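Local structure of 2-C-methyl-D-erythritol 4-phosphate cytidylyltransferase (Anaerococcus prevotii, 4KT7) at residues Leu107-Val112 and Ile165-Ala170; Arg113-Glu118 and Ser214-Thr219. The protein probably transfers a cytidylyl group from CTP to 2-C-methyl-D-erythritol 4-phosphate, releasing diphosphate, in the non-mevalonate route to isoprenoid precursors. One frame throughout, in Å; residues are numbered along the deposited sequence.

Contact 1: residues Leu107-Val112 and Ile165-Ala170; sequences LTHDGV and IQTPQA
Thr-167 holds OG1 between its own backbone N and carbonyl carbon (chi1 78°), which aims the hydroxyl at His-109 and Asp-110 across the contact. His-109 answers with CG opposite its backbone N (chi1 -178°), laying its ring beside the corner where strand 162-166 passes into strand 168-172. The N-H of Asp-110 meets Thr-167 OG1 at 3.1 Å in a nearly straight hydrogen bond (173°), and His-109 ND1 lies 2.7 Å from the same oxygen, while NE2 of the ring is hydrogen-bonded to Arg-113 O. CG2 of Thr-167 lies against the carboxylate of the same Asp-110, 3.4 Å from OD2, whose salt-bridge partner is Arg-113. A valine in place of Thr-167 would probably leave the Asp-110 N-H without its acceptor and put a methyl against His-109 ND1. The peptide bond before Pro-168 is cis; Pro-168 N lies at the edge of the imidazole, near its plane.

Beyond the corner the strands run antiparallel. Thr-108 and Gln-169 form a hydrogen-bonded pair, with Thr-108 N to Gln-169 O at 2.9 Å and Gln-169 N to Thr-108 O at 3.2 Å. Leu-107 and Pro-168 lie alongside each other, CG to CB 3.9 Å, and Ala-170 CB packs on Leu-107 CB.

This pairing stitches strand 168-172 to strand 105-110 in the central mixed sheet of the GT-A-like nucleotidyltransferase fold. Strand 10-16 flanks strand 105-110 in parallel, strand 133-139 pairs with strand 168-172, and Phe-121 of helix 118-127 covers Leu-107 and Pro-168 and meets the His-109 ring edge-to-face.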
ATOM      1  N   LEU A 107      14.798 -10.625  16.936  1.00 15.79           N
ATOM      2  CA  LEU A 107      13.634 -10.304  16.122  1.00 18.02           C
ATOM      3  C   LEU A 107      13.105  -8.937  16.567  1.00 23.16           C
ATOM      4  O   LEU A 107      13.053  -8.634  17.762  1.00 22.70           O
ATOM      5  CB  LEU A 107      12.569 -11.404  16.310  1.00 18.31           C
ATOM      6  CG  LEU A 107      11.170 -11.244  15.703  1.00 19.20           C
ATOM      7  CD1 LEU A 107      10.632 -12.618  15.286  1.00 19.00           C
ATOM      8  CD2 LEU A 107      10.210 -10.588  16.695  1.00 23.37           C
ATOM      9  N   THR A 108      12.726  -8.095  15.613  1.00 21.45           N
ATOM     10  CA  THR A 108      12.171  -6.790  15.951  1.00 19.86           C
ATOM     11  C   THR A 108      10.738  -6.758  15.451  1.00 22.78           C
ATOM     12  O   THR A 108      10.426  -7.416  14.462  1.00 22.16           O
ATOM     13  CB  THR A 108      12.967  -5.655  15.294  1.00 21.23           C
ATOM     14  OG1 THR A 108      12.897  -5.790  13.859  1.00 23.63           O
ATOM     15  CG2 THR A 108      14.416  -5.744  15.717  1.00 18.76           C
ATOM     16  N   HIS A 109       9.866  -6.005  16.114  1.00 18.10           N
ATOM     17  CA  HIS A 109       8.481  -5.894  15.644  1.00 18.35           C
ATOM     18  C   HIS A 109       7.857  -4.619  16.178  1.00 24.04           C
ATOM     19  O   HIS A 109       8.158  -4.214  17.314  1.00 26.36           O
ATOM     20  CB  HIS A 109       7.657  -7.100  16.097  1.00 16.45           C
ATOM     21  CG  HIS A 109       6.231  -7.084  15.620  1.00 19.32           C
ATOM     22  ND1 HIS A 109       5.880  -7.369  14.309  1.00 18.82           N
ATOM     23  CD2 HIS A 109       5.077  -6.842  16.275  1.00 18.69           C
ATOM     24  CE1 HIS A 109       4.563  -7.317  14.196  1.00 22.61           C
ATOM     25  NE2 HIS A 109       4.048  -6.997  15.365  1.00 19.86           N
ATOM     26  N   ASP A 110       6.993  -3.995  15.366  1.00 21.27           N
ATOM     27  CA  ASP A 110       6.316  -2.756  15.756  1.00 18.69           C
ATOM     28  C   ASP A 110       5.224  -3.057  16.763  1.00 24.58           C
ATOM     29  O   ASP A 110       4.320  -3.862  16.492  1.00 28.71           O
ATOM     30  CB  ASP A 110       5.641  -2.070  14.550  1.00 23.53           C
ATOM     31  CG  ASP A 110       6.623  -1.641  13.469  1.00 34.15           C
ATOM     32  OD1 ASP A 110       7.814  -1.400  13.790  1.00 36.39           O
ATOM     33  OD2 ASP A 110       6.191  -1.533  12.289  1.00 35.61           O
ATOM     34  N   GLY A 111       5.268  -2.387  17.909  1.00 21.11           N
ATOM     35  CA  GLY A 111       4.196  -2.512  18.873  1.00 20.94           C
ATOM     36  C   GLY A 111       2.813  -2.203  18.308  1.00 27.74           C
ATOM     37  O   GLY A 111       1.811  -2.749  18.790  1.00 28.27           O
ATOM     38  N   VAL A 112       2.736  -1.342  17.292  1.00 26.43           N
ATOM     39  CA  VAL A 112       1.434  -1.003  16.715  1.00 29.02           C
ATOM     40  C   VAL A 112       1.019  -1.861  15.513  1.00 30.28           C
ATOM     41  O   VAL A 112       0.201  -1.420  14.697  1.00 26.67           O
ATOM     42  CB  VAL A 112       1.320   0.502  16.347  1.00 32.82           C
ATOM     43  CG1 VAL A 112       1.412   1.370  17.605  1.00 40.49           C
ATOM     44  CG2 VAL A 112       2.389   0.895  15.338  1.00 24.62           C
ATOM     45  N   ILE A 165       7.075  -3.798   2.678  1.00 13.01           N
ATOM     46  CA  ILE A 165       7.560  -4.449   3.889  1.00 19.24           C
ATOM     47  C   ILE A 165       6.646  -4.244   5.077  1.00 20.36           C
ATOM     48  O   ILE A 165       5.885  -3.280   5.150  1.00 17.82           O
ATOM     49  CB  ILE A 165       8.987  -3.995   4.277  1.00 22.98           C
ATOM     50  CG1 ILE A 165       8.972  -2.556   4.788  1.00 31.12           C
ATOM     51  CG2 ILE A 165       9.924  -4.152   3.081  1.00 24.27           C
ATOM     52  CD1 ILE A 165      10.315  -2.072   5.279  1.00 32.79           C
ATOM     53  N   GLN A 166       6.724  -5.163   6.030  1.00 21.57           N
ATOM     54  CA  GLN A 166       6.042  -4.970   7.291  1.00 12.72           C
ATOM     55  C   GLN A 166       7.012  -5.397   8.393  1.00 24.19           C
ATOM     56  O   GLN A 166       8.230  -5.332   8.214  1.00 18.11           O
ATOM     57  CB  GLN A 166       4.707  -5.747   7.317  1.00 16.48           C
ATOM     58  CG  GLN A 166       4.748  -7.200   6.760  1.00 20.10           C
ATOM     59  CD  GLN A 166       3.375  -7.870   6.738  1.00 23.68           C
ATOM     60  OE1 GLN A 166       3.176  -8.944   7.329  1.00 25.11           O
ATOM     61  NE2 GLN A 166       2.419  -7.244   6.047  1.00 20.37           N
ATOM     62  N   THR A 167       6.497  -5.804   9.541  1.00 16.21           N
ATOM     63  CA  THR A 167       7.354  -6.425  10.548  1.00 14.95           C
ATOM     64  C   THR A 167       6.579  -7.635  11.044  1.00 16.23           C
ATOM     65  O   THR A 167       5.356  -7.652  10.936  1.00 18.61           O
ATOM     66  CB  THR A 167       7.711  -5.461  11.697  1.00 21.70           C
ATOM     67  OG1 THR A 167       6.605  -5.348  12.595  1.00 19.46           O
ATOM     68  CG2 THR A 167       8.107  -4.081  11.167  1.00 21.50           C
ATOM     69  N   PRO A 168       7.259  -8.639  11.618  1.00 18.45           N
ATOM     70  CA  PRO A 168       8.649  -8.676  12.104  1.00 13.49           C
ATOM     71  C   PRO A 168       9.747  -8.749  11.046  1.00 16.91           C
ATOM     72  O   PRO A 168       9.511  -9.004   9.852  1.00 16.25           O
ATOM     73  CB  PRO A 168       8.684  -9.952  12.947  1.00 20.03           C
ATOM     74  CG  PRO A 168       7.703 -10.847  12.267  1.00 15.65           C
ATOM     75  CD  PRO A 168       6.562  -9.917  11.865  1.00 15.44           C
ATOM     76  N   GLN A 169      10.956  -8.469  11.519  1.00 14.73           N
ATOM     77  CA  GLN A 169      12.189  -8.672  10.790  1.00 14.55           C
ATOM     78  C   GLN A 169      13.082  -9.370  11.812  1.00 18.85           C
ATOM     79  O   GLN A 169      12.812  -9.276  13.002  1.00 17.33           O
ATOM     80  CB  GLN A 169      12.797  -7.314  10.417  1.00 13.27           C
ATOM     81  CG  GLN A 169      11.947  -6.461   9.489  1.00 25.69           C
ATOM     82  CD  GLN A 169      12.717  -5.259   8.957  1.00 23.18           C
ATOM     83  OE1 GLN A 169      13.664  -4.782   9.586  1.00 19.27           O
ATOM     84  NE2 GLN A 169      12.329  -4.784   7.787  1.00 16.11           N
ATOM     85  N   ALA A 170      14.129 -10.068  11.384  1.00 12.29           N
ATOM     86  CA  ALA A 170      15.040 -10.666  12.367  1.00 12.10           C
ATOM     87  C   ALA A 170      16.446 -10.845  11.794  1.00 17.77           C
ATOM     88  O   ALA A 170      16.610 -10.948  10.575  1.00 20.67           O
ATOM     89  CB  ALA A 170      14.477 -12.014  12.866  1.00 13.87           C
TER

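Contact 2: residues Arg113-Glu118 and Ser214-Thr219; sequences RPFASE and SNIKIT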
ATOM      1  N   ARG A 113       1.589  -3.063  15.397  1.00 28.68           N
ATOM      2  CA  ARG A 113       1.126  -4.056  14.422  1.00 19.19           C
ATOM      3  C   ARG A 113       0.566  -5.251  15.183  1.00 18.84           C
ATOM      4  O   ARG A 113       1.228  -6.278  15.331  1.00 26.83           O
ATOM      5  CB  ARG A 113       2.249  -4.497  13.467  1.00 17.04           C
ATOM      6  CG  ARG A 113       2.732  -3.422  12.472  1.00 22.11           C
ATOM      7  CD  ARG A 113       3.739  -3.976  11.477  1.00 20.42           C
ATOM      8  NE  ARG A 113       4.266  -2.953  10.562  1.00 22.10           N
ATOM      9  CZ  ARG A 113       3.768  -2.695   9.353  1.00 23.45           C
ATOM     10  NH1 ARG A 113       2.728  -3.387   8.902  1.00 20.78           N
ATOM     11  NH2 ARG A 113       4.307  -1.743   8.596  1.00 22.13           N
ATOM     12  N   PRO A 114      -0.661  -5.114  15.697  1.00 25.67           N
ATOM     13  CA  PRO A 114      -1.229  -6.084  16.641  1.00 22.77           C
ATOM     14  C   PRO A 114      -1.689  -7.390  16.003  1.00 25.51           C
ATOM     15  O   PRO A 114      -1.954  -8.357  16.727  1.00 29.38           O
ATOM     16  CB  PRO A 114      -2.449  -5.336  17.202  1.00 23.01           C
ATOM     17  CG  PRO A 114      -2.866  -4.448  16.060  1.00 22.95           C
ATOM     18  CD  PRO A 114      -1.573  -3.984  15.446  1.00 21.38           C
ATOM     19  N   PHE A 115      -1.797  -7.427  14.677  1.00 26.34           N
ATOM     20  CA  PHE A 115      -2.456  -8.561  14.037  1.00 23.40           C
ATOM     21  C   PHE A 115      -1.515  -9.612  13.435  1.00 27.59           C
ATOM     22  O   PHE A 115      -1.988 -10.633  12.932  1.00 27.57           O
ATOM     23  CB  PHE A 115      -3.471  -8.077  12.994  1.00 27.41           C
ATOM     24  CG  PHE A 115      -4.508  -7.131  13.546  1.00 32.20           C
ATOM     25  CD1 PHE A 115      -5.145  -7.400  14.748  1.00 34.58           C
ATOM     26  CD2 PHE A 115      -4.824  -5.959  12.874  1.00 35.21           C
ATOM     27  CE1 PHE A 115      -6.104  -6.525  15.259  1.00 40.36           C
ATOM     28  CE2 PHE A 115      -5.772  -5.073  13.386  1.00 35.68           C
ATOM     29  CZ  PHE A 115      -6.413  -5.365  14.576  1.00 35.72           C
ATOM     30  N   ALA A 116      -0.203  -9.389  13.494  1.00 27.10           N
ATOM     31  CA  ALA A 116       0.746 -10.415  13.031  1.00 25.39           C
ATOM     32  C   ALA A 116       0.471 -11.717  13.783  1.00 27.23           C
ATOM     33  O   ALA A 116       0.399 -11.726  15.006  1.00 28.23           O
ATOM     34  CB  ALA A 116       2.205  -9.956  13.228  1.00 16.71           C
ATOM     35  N   SER A 117       0.254 -12.808  13.053  1.00 22.75           N
ATOM     36  CA  SER A 117      -0.109 -14.064  13.700  1.00 23.88           C
ATOM     37  C   SER A 117       1.134 -14.643  14.328  1.00 23.63           C
ATOM     38  O   SER A 117       2.250 -14.260  13.980  1.00 24.85           O
ATOM     39  CB  SER A 117      -0.641 -15.067  12.675  1.00 21.53           C
ATOM     40  OG  SER A 117       0.401 -15.388  11.750  1.00 24.92           O
ATOM     41  N   GLU A 118       0.935 -15.564  15.258  1.00 19.04           N
ATOM     42  CA  GLU A 118       2.041 -16.310  15.849  1.00 20.37           C
ATOM     43  C   GLU A 118       2.841 -17.064  14.776  1.00 23.79           C
ATOM     44  O   GLU A 118       4.071 -17.135  14.834  1.00 24.92           O
ATOM     45  CB  GLU A 118       1.467 -17.273  16.882  1.00 28.35           C
ATOM     46  CG  GLU A 118       2.477 -18.014  17.717  1.00 42.20           C
ATOM     47  CD  GLU A 118       1.798 -18.979  18.669  1.00 52.93           C
ATOM     48  OE1 GLU A 118       0.727 -18.609  19.211  1.00 54.97           O
ATOM     49  OE2 GLU A 118       2.322 -20.102  18.865  1.00 52.76           O
ATOM     50  N   SER A 214      -3.371  -8.552   6.390  1.00 22.87           N
ATOM     51  CA  SER A 214      -4.047  -8.087   7.597  1.00 29.70           C
ATOM     52  C   SER A 214      -3.108  -7.432   8.620  1.00 27.26           C
ATOM     53  O   SER A 214      -3.571  -6.760   9.535  1.00 34.15           O
ATOM     54  CB  SER A 214      -4.790  -9.252   8.260  1.00 32.58           C
ATOM     55  OG  SER A 214      -3.907 -10.350   8.466  1.00 32.54           O
ATOM     56  N   ASN A 215      -1.801  -7.629   8.470  1.00 22.56           N
ATOM     57  CA  ASN A 215      -0.823  -7.145   9.460  1.00 20.95           C
ATOM     58  C   ASN A 215      -0.521  -5.645   9.286  1.00 22.20           C
ATOM     59  O   ASN A 215       0.622  -5.239   9.035  1.00 24.97           O
ATOM     60  CB  ASN A 215       0.453  -7.978   9.362  1.00 19.85           C
ATOM     61  CG  ASN A 215       1.451  -7.686  10.470  1.00 25.06           C
ATOM     62  OD1 ASN A 215       1.087  -7.190  11.552  1.00 22.99           O
ATOM     63  ND2 ASN A 215       2.727  -8.012  10.210  1.00 20.01           N
ATOM     64  N   ILE A 216      -1.547  -4.817   9.445  1.00 26.87           N
ATOM     65  CA  ILE A 216      -1.404  -3.381   9.225  1.00 26.64           C
ATOM     66  C   ILE A 216      -0.870  -2.640  10.453  1.00 22.45           C
ATOM     67  O   ILE A 216      -1.002  -3.121  11.586  1.00 31.69           O
ATOM     68  CB  ILE A 216      -2.750  -2.780   8.837  1.00 27.95           C
ATOM     69  CG1 ILE A 216      -3.754  -3.038   9.963  1.00 26.36           C
ATOM     70  CG2 ILE A 216      -3.246  -3.425   7.548  1.00 31.10           C
ATOM     71  CD1 ILE A 216      -5.053  -2.249   9.842  1.00 35.49           C
ATOM     72  N   LYS A 217      -0.276  -1.468  10.212  1.00 26.56           N
ATOM     73  CA  LYS A 217       0.193  -0.560  11.259  1.00 28.61           C
ATOM     74  C   LYS A 217      -0.974   0.313  11.746  1.00 39.78           C
ATOM     75  O   LYS A 217      -1.753   0.824  10.929  1.00 42.46           O
ATOM     76  CB  LYS A 217       1.279   0.339  10.671  1.00 34.48           C
ATOM     77  CG  LYS A 217       2.412   0.702  11.603  1.00 37.90           C
ATOM     78  CD  LYS A 217       3.313   1.746  10.954  1.00 45.02           C
ATOM     79  CE  LYS A 217       4.645   1.902  11.689  1.00 49.12           C
ATOM     80  NZ  LYS A 217       4.513   2.457  13.070  1.00 46.76           N
ATOM     81  N   ILE A 218      -1.102   0.487  13.064  1.00 36.21           N
ATOM     82  CA  ILE A 218      -2.181   1.312  13.615  1.00 41.70           C
ATOM     83  C   ILE A 218      -1.640   2.621  14.179  1.00 46.24           C
ATOM     84  O   ILE A 218      -1.093   2.639  15.283  1.00 44.89           O
ATOM     85  CB  ILE A 218      -2.945   0.586  14.748  1.00 40.14           C
ATOM     86  CG1 ILE A 218      -3.353  -0.827  14.317  1.00 30.56           C
ATOM     87  CG2 ILE A 218      -4.155   1.403  15.192  1.00 44.75           C
ATOM     88  CD1 ILE A 218      -4.184  -0.873  13.074  1.00 36.22           C
ATOM     89  N   THR A 219      -1.789   3.713  13.432  1.00 47.05           N
ATOM     90  CA  THR A 219      -1.321   5.021  13.900  1.00 50.64           C
ATOM     91  C   THR A 219      -2.382   6.126  13.799  1.00 52.43           C
ATOM     92  O   THR A 219      -2.564   6.912  14.733  1.00 57.47           O
ATOM     93  CB  THR A 219      -0.025   5.463  13.178  1.00 56.61           C
ATOM     94  OG1 THR A 219      -0.227   5.432  11.762  1.00 52.50           O
ATOM     95  CG2 THR A 219       1.150   4.541  13.548  1.00 56.59           C
TER
HETATM   96  O   HOH W   1      -0.895  -5.808  12.560  1.00 17.96           O
HETATM   97  O   HOH W   2      -1.995 -10.660  10.387  1.00 25.76           O
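Arg-113 and Asn-215 join two irregular loops of the cytidylyltransferase fold: a type I beta turn, Arg-113 to Ala-116, leading into helix 118-127, and an inverse gamma turn centred on Asn-215. Arg-113 NH1 reaches Asn-215 O at 2.8 Å, but the bond is weak, bent to 127° at the hydrogen. That oxygen lies at the guanidinium edge, while Lys-217 CB sits over one face, 4.1 Å above its centre. The arginine chain is extended from CG to NE and crosses Asn-215 at about a right angle, with guanidinium and amide planes 68° apart. At the end of the turn, Ala-116 CB packs against the Asn-215 amide, 3.4 Å from OD1.

Apolar contacts extend the join. Pro-114 CD meets Ile-218 CG1 at 3.8 Å, the two side chains crossing near a right angle, and Pro-114 CG also covers one face of the Phe-115 ring. Ser-214 O and Ile-216 CG1 approach that ring at its edge.

Second-shell groups fix the polar ends. Arg-113 has its NE already held by Asp-110, and Asn-215 ND2 is held by segment 165-170, where Gln-166 OE1 is one of its hydrogen-bond acceptors, leaving OD1 turned to the loop 113-118. Helix 221-231 packs on Phe-115 and Ile-218; helix 39-48 packs on Pro-114. Ser-117 is the N-cap of helix 118-127.

Two waters bridge the two loops. One links Phe-115 O and Ser-214 OG. The other accepts from Phe-115 N at 2.8 Å and donates both to Asn-215 OD1, at 2.6 Å, and to Ile-216 O, at 2.9 Å.

How the contacts relate
Contact 1 is centred about 2 Å from the centre of the chain and contact 2, partly buried, about 10 Å from it; the two centres are about 9 Å apart. Their segments alternate along the sequence: 107-112 runs straight into 113-118, then 165-170 follows, and 214-219 comes last. Strand 105-110 pairs with strand 168-172 in contact 1, and the loop after it meets, in contact 2, the loop between strand 206-210 and helix 221-231. The two also touch directly: Thr-167 O and Asn-215 ND2 are 2.8 Å apart, as are Val-112 O and Ile-218 N, both probable hydrogen bonds. The ends of the paired strands are thereby tied to the loop that leads into helix 221-231.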